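Side-chain contact in LRA-12 (Uncultured bacterium, PDB 5AEB), which is a class B3 di-zinc metallo-beta-lactamase that probably hydrolyses the beta-lactam ring of antibiotics, carbapenems included: residues A[216-221]-A[252-257]. Numbering follows the deposited sequence.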
ATOM      1  N   LYS A 216     -15.351  -6.528  -2.672  1.00 22.55           N
ATOM      2  CA  LYS A 216     -16.102  -7.716  -2.242  1.00 23.19           C
ATOM      3  C   LYS A 216     -16.020  -8.825  -3.294  1.00 23.17           C
ATOM      4  O   LYS A 216     -15.944 -10.015  -2.946  1.00 23.13           O
ATOM      5  CB  LYS A 216     -17.575  -7.404  -1.924  1.00 24.66           C
ATOM      6  CG  LYS A 216     -17.794  -6.698  -0.578  1.00 25.63           C
ATOM      7  CD  LYS A 216     -19.132  -5.955  -0.513  1.00 27.31           C
ATOM      8  CE  LYS A 216     -19.109  -4.805   0.506  1.00 28.04           C
ATOM      9  NZ  LYS A 216     -20.002  -5.086   1.669  1.00 29.77           N
ATOM     10  N   ASN A 217     -16.018  -8.448  -4.568  1.00 22.92           N
ATOM     11  CA  ASN A 217     -16.048  -9.443  -5.647  1.00 23.26           C
ATOM     12  C   ASN A 217     -14.689  -9.977  -6.119  1.00 22.36           C
ATOM     13  O   ASN A 217     -14.641 -10.818  -6.990  1.00 22.52           O
ATOM     14  CB  ASN A 217     -16.818  -8.887  -6.845  1.00 24.45           C
ATOM     15  CG  ASN A 217     -18.292  -8.683  -6.535  1.00 25.43           C
ATOM     16  OD1 ASN A 217     -18.882  -7.678  -6.921  1.00 26.51           O
ATOM     17  ND2 ASN A 217     -18.874  -9.617  -5.813  1.00 25.34           N
ATOM     18  N   LEU A 218     -13.600  -9.439  -5.587  1.00 21.25           N
ATOM     19  CA  LEU A 218     -12.264  -9.896  -5.939  1.00 20.75           C
ATOM     20  C   LEU A 218     -12.042 -11.336  -5.420  1.00 20.85           C
ATOM     21  O   LEU A 218     -12.596 -11.705  -4.378  1.00 20.79           O
ATOM     22  CB  LEU A 218     -11.229  -8.970  -5.327  1.00 20.03           C
ATOM     23  CG  LEU A 218     -11.116  -7.587  -5.995  1.00 20.06           C
ATOM     24  CD1 LEU A 218     -10.136  -6.682  -5.280  1.00 19.42           C
ATOM     25  CD2 LEU A 218     -10.734  -7.756  -7.462  1.00 20.27           C
ATOM     26  N   SER A 219     -11.274 -12.141  -6.152  1.00 20.70           N
ATOM     27  CA  SER A 219     -10.785 -13.414  -5.607  1.00 21.04           C
ATOM     28  C   SER A 219      -9.254 -13.556  -5.643  1.00 20.72           C
ATOM     29  O   SER A 219      -8.576 -13.073  -6.570  1.00 20.78           O
ATOM     30  CB  SER A 219     -11.476 -14.629  -6.245  1.00 21.56           C
ATOM     31  OG  SER A 219     -11.510 -14.467  -7.628  1.00 21.84           O
ATOM     32  N   PHE A 220      -8.746 -14.238  -4.607  1.00 20.34           N
ATOM     33  CA  PHE A 220      -7.322 -14.354  -4.319  1.00 20.15           C
ATOM     34  C   PHE A 220      -7.164 -15.429  -3.212  1.00 20.29           C
ATOM     35  O   PHE A 220      -8.156 -15.807  -2.518  1.00 20.34           O
ATOM     36  CB  PHE A 220      -6.790 -12.999  -3.795  1.00 19.54           C
ATOM     37  CG  PHE A 220      -7.661 -12.410  -2.715  1.00 19.32           C
ATOM     38  CD1 PHE A 220      -7.524 -12.820  -1.380  1.00 19.29           C
ATOM     39  CD2 PHE A 220      -8.653 -11.474  -3.037  1.00 19.27           C
ATOM     40  CE1 PHE A 220      -8.378 -12.312  -0.387  1.00 19.20           C
ATOM     41  CE2 PHE A 220      -9.484 -10.967  -2.046  1.00 19.20           C
ATOM     42  CZ  PHE A 220      -9.363 -11.385  -0.725  1.00 19.16           C
ATOM     43  N   ASP A 221      -5.930 -15.877  -3.033  1.00 20.26           N
ATOM     44  CA  ASP A 221      -5.580 -16.844  -2.015  1.00 20.68           C
ATOM     45  C   ASP A 221      -5.151 -16.108  -0.748  1.00 20.21           C
ATOM     46  O   ASP A 221      -5.519 -16.501   0.351  1.00 20.33           O
ATOM     47  CB  ASP A 221      -4.444 -17.719  -2.543  1.00 21.54           C
ATOM     48  CG  ASP A 221      -4.866 -18.533  -3.768  1.00 22.44           C
ATOM     49  OD1 ASP A 221      -5.931 -19.219  -3.661  1.00 23.24           O
ATOM     50  OD2 ASP A 221      -4.182 -18.487  -4.830  1.00 22.53           O
ATOM     51  N   LYS A 252     -12.397 -14.942   5.424  1.00 21.82           N
ATOM     52  CA  LYS A 252     -13.302 -14.450   6.483  1.00 21.98           C
ATOM     53  C   LYS A 252     -12.810 -13.102   7.018  1.00 21.57           C
ATOM     54  O   LYS A 252     -13.614 -12.185   7.187  1.00 21.32           O
ATOM     55  CB  LYS A 252     -13.464 -15.442   7.656  1.00 22.66           C
ATOM     56  CG  LYS A 252     -14.628 -15.071   8.575  1.00 23.38           C
ATOM     57  CD  LYS A 252     -14.897 -16.043   9.715  1.00 24.29           C
ATOM     58  CE  LYS A 252     -13.647 -16.270  10.542  1.00 24.43           C
ATOM     59  NZ  LYS A 252     -13.172 -15.031  11.181  1.00 24.57           N
ATOM     60  N   GLY A 253     -11.492 -12.990   7.261  1.00 21.10           N
ATOM     61  CA  GLY A 253     -10.924 -11.743   7.784  1.00 21.01           C
ATOM     62  C   GLY A 253     -11.187 -10.571   6.849  1.00 20.50           C
ATOM     63  O   GLY A 253     -11.578  -9.490   7.275  1.00 20.69           O
ATOM     64  N   TYR A 254     -10.972 -10.810   5.561  1.00 20.17           N
ATOM     65  CA  TYR A 254     -11.205  -9.841   4.510  1.00 20.01           C
ATOM     66  C   TYR A 254     -12.682  -9.383   4.431  1.00 20.79           C
ATOM     67  O   TYR A 254     -12.974  -8.175   4.436  1.00 20.41           O
ATOM     68  CB  TYR A 254     -10.734 -10.436   3.191  1.00 19.39           C
ATOM     69  CG  TYR A 254     -10.879  -9.562   1.966  1.00 19.21           C
ATOM     70  CD1 TYR A 254      -9.915  -8.592   1.668  1.00 18.95           C
ATOM     71  CD2 TYR A 254     -11.946  -9.741   1.080  1.00 19.43           C
ATOM     72  CE1 TYR A 254     -10.015  -7.811   0.533  1.00 18.89           C
ATOM     73  CE2 TYR A 254     -12.059  -8.972  -0.076  1.00 19.42           C
ATOM     74  CZ  TYR A 254     -11.089  -7.993  -0.333  1.00 19.14           C
ATOM     75  OH  TYR A 254     -11.144  -7.210  -1.474  1.00 19.18           O
ATOM     76  N   ASP A 255     -13.584 -10.361   4.352  1.00 23.12           N
ATOM     77  CA  ASP A 255     -15.014 -10.118   4.398  1.00 24.59           C
ATOM     78  C   ASP A 255     -15.460  -9.395   5.679  1.00 24.64           C
ATOM     79  O   ASP A 255     -16.273  -8.488   5.587  1.00 25.04           O
ATOM     80  CB  ASP A 255     -15.812 -11.418   4.178  1.00 26.63           C
ATOM     81  CG  ASP A 255     -15.731 -11.948   2.726  1.00 28.29           C
ATOM     82  OD1 ASP A 255     -15.636 -11.154   1.749  1.00 28.51           O
ATOM     83  OD2 ASP A 255     -15.804 -13.191   2.557  1.00 30.20           O
ATOM     84  N   GLU A 256     -14.950  -9.786   6.853  1.00 25.12           N
ATOM     85  CA  GLU A 256     -15.327  -9.115   8.114  1.00 26.49           C
ATOM     86  C   GLU A 256     -14.910  -7.640   8.040  1.00 25.62           C
ATOM     87  O   GLU A 256     -15.660  -6.742   8.435  1.00 26.10           O
ATOM     88  CB  GLU A 256     -14.664  -9.751   9.352  1.00 28.26           C
ATOM     89  CG  GLU A 256     -15.414 -10.910   9.985  1.00 30.86           C
ATOM     90  CD  GLU A 256     -14.569 -11.720  10.983  1.00 32.85           C
ATOM     91  OE1 GLU A 256     -13.445 -11.293  11.342  1.00 33.24           O
ATOM     92  OE2 GLU A 256     -15.014 -12.810  11.397  1.00 34.66           O
ATOM     93  N   SER A 257     -13.714  -7.407   7.510  1.00 24.62           N
ATOM     94  CA  SER A 257     -13.177  -6.084   7.412  1.00 24.66           C
ATOM     95  C   SER A 257     -14.019  -5.221   6.440  1.00 24.29           C
ATOM     96  O   SER A 257     -14.340  -4.062   6.745  1.00 24.16           O
ATOM     97  CB  SER A 257     -11.711  -6.169   7.003  1.00 25.01           C
ATOM     98  OG  SER A 257     -11.190  -4.898   6.784  1.00 26.38           O
TER
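The phenol OH of Tyr254 is hydrogen-bonded to the carbonyl O of Met215, in the last turn of helix 204-216, and next to that bond Leu218 brings its CD1 to 4.0 Å from Tyr254 OH. The ring behind the hydroxyl takes a T-shaped stack from Phe220. Phe220 CZ stands 3.4 Å above the Tyr254 plane, over the ring centre, and Phe220 CE2 lies 3.8 Å from Tyr254 CZ, nearer the hydroxyl end. With CZ over that centre, Phe220 offers its edge and Tyr254 its face, the planes at 76° and the centroids 4.7 Å apart. Tyr254 leaves helix 251-267 with CG opposite the backbone N (chi1 -179°), which sends the ring out to the loop. In this metallo-beta-lactamase fold, an alpha-beta/beta-alpha sandwich, the contact lies on the outer helical layer, away from the zinc ions: the C-terminal helix packs on the loop that leads from helix 204-216 into edge strand 222-225. Leu182 of strand 178-184 touches Leu218, Phe220 and Tyr254, and Trp223 makes a second edge-to-face pair with Tyr254. Arg251 ties helix to loop by a polar route, donating to the carbonyls of Lys216 and Leu218 while its NH2 also forms a salt bridge with Asp255 OD1.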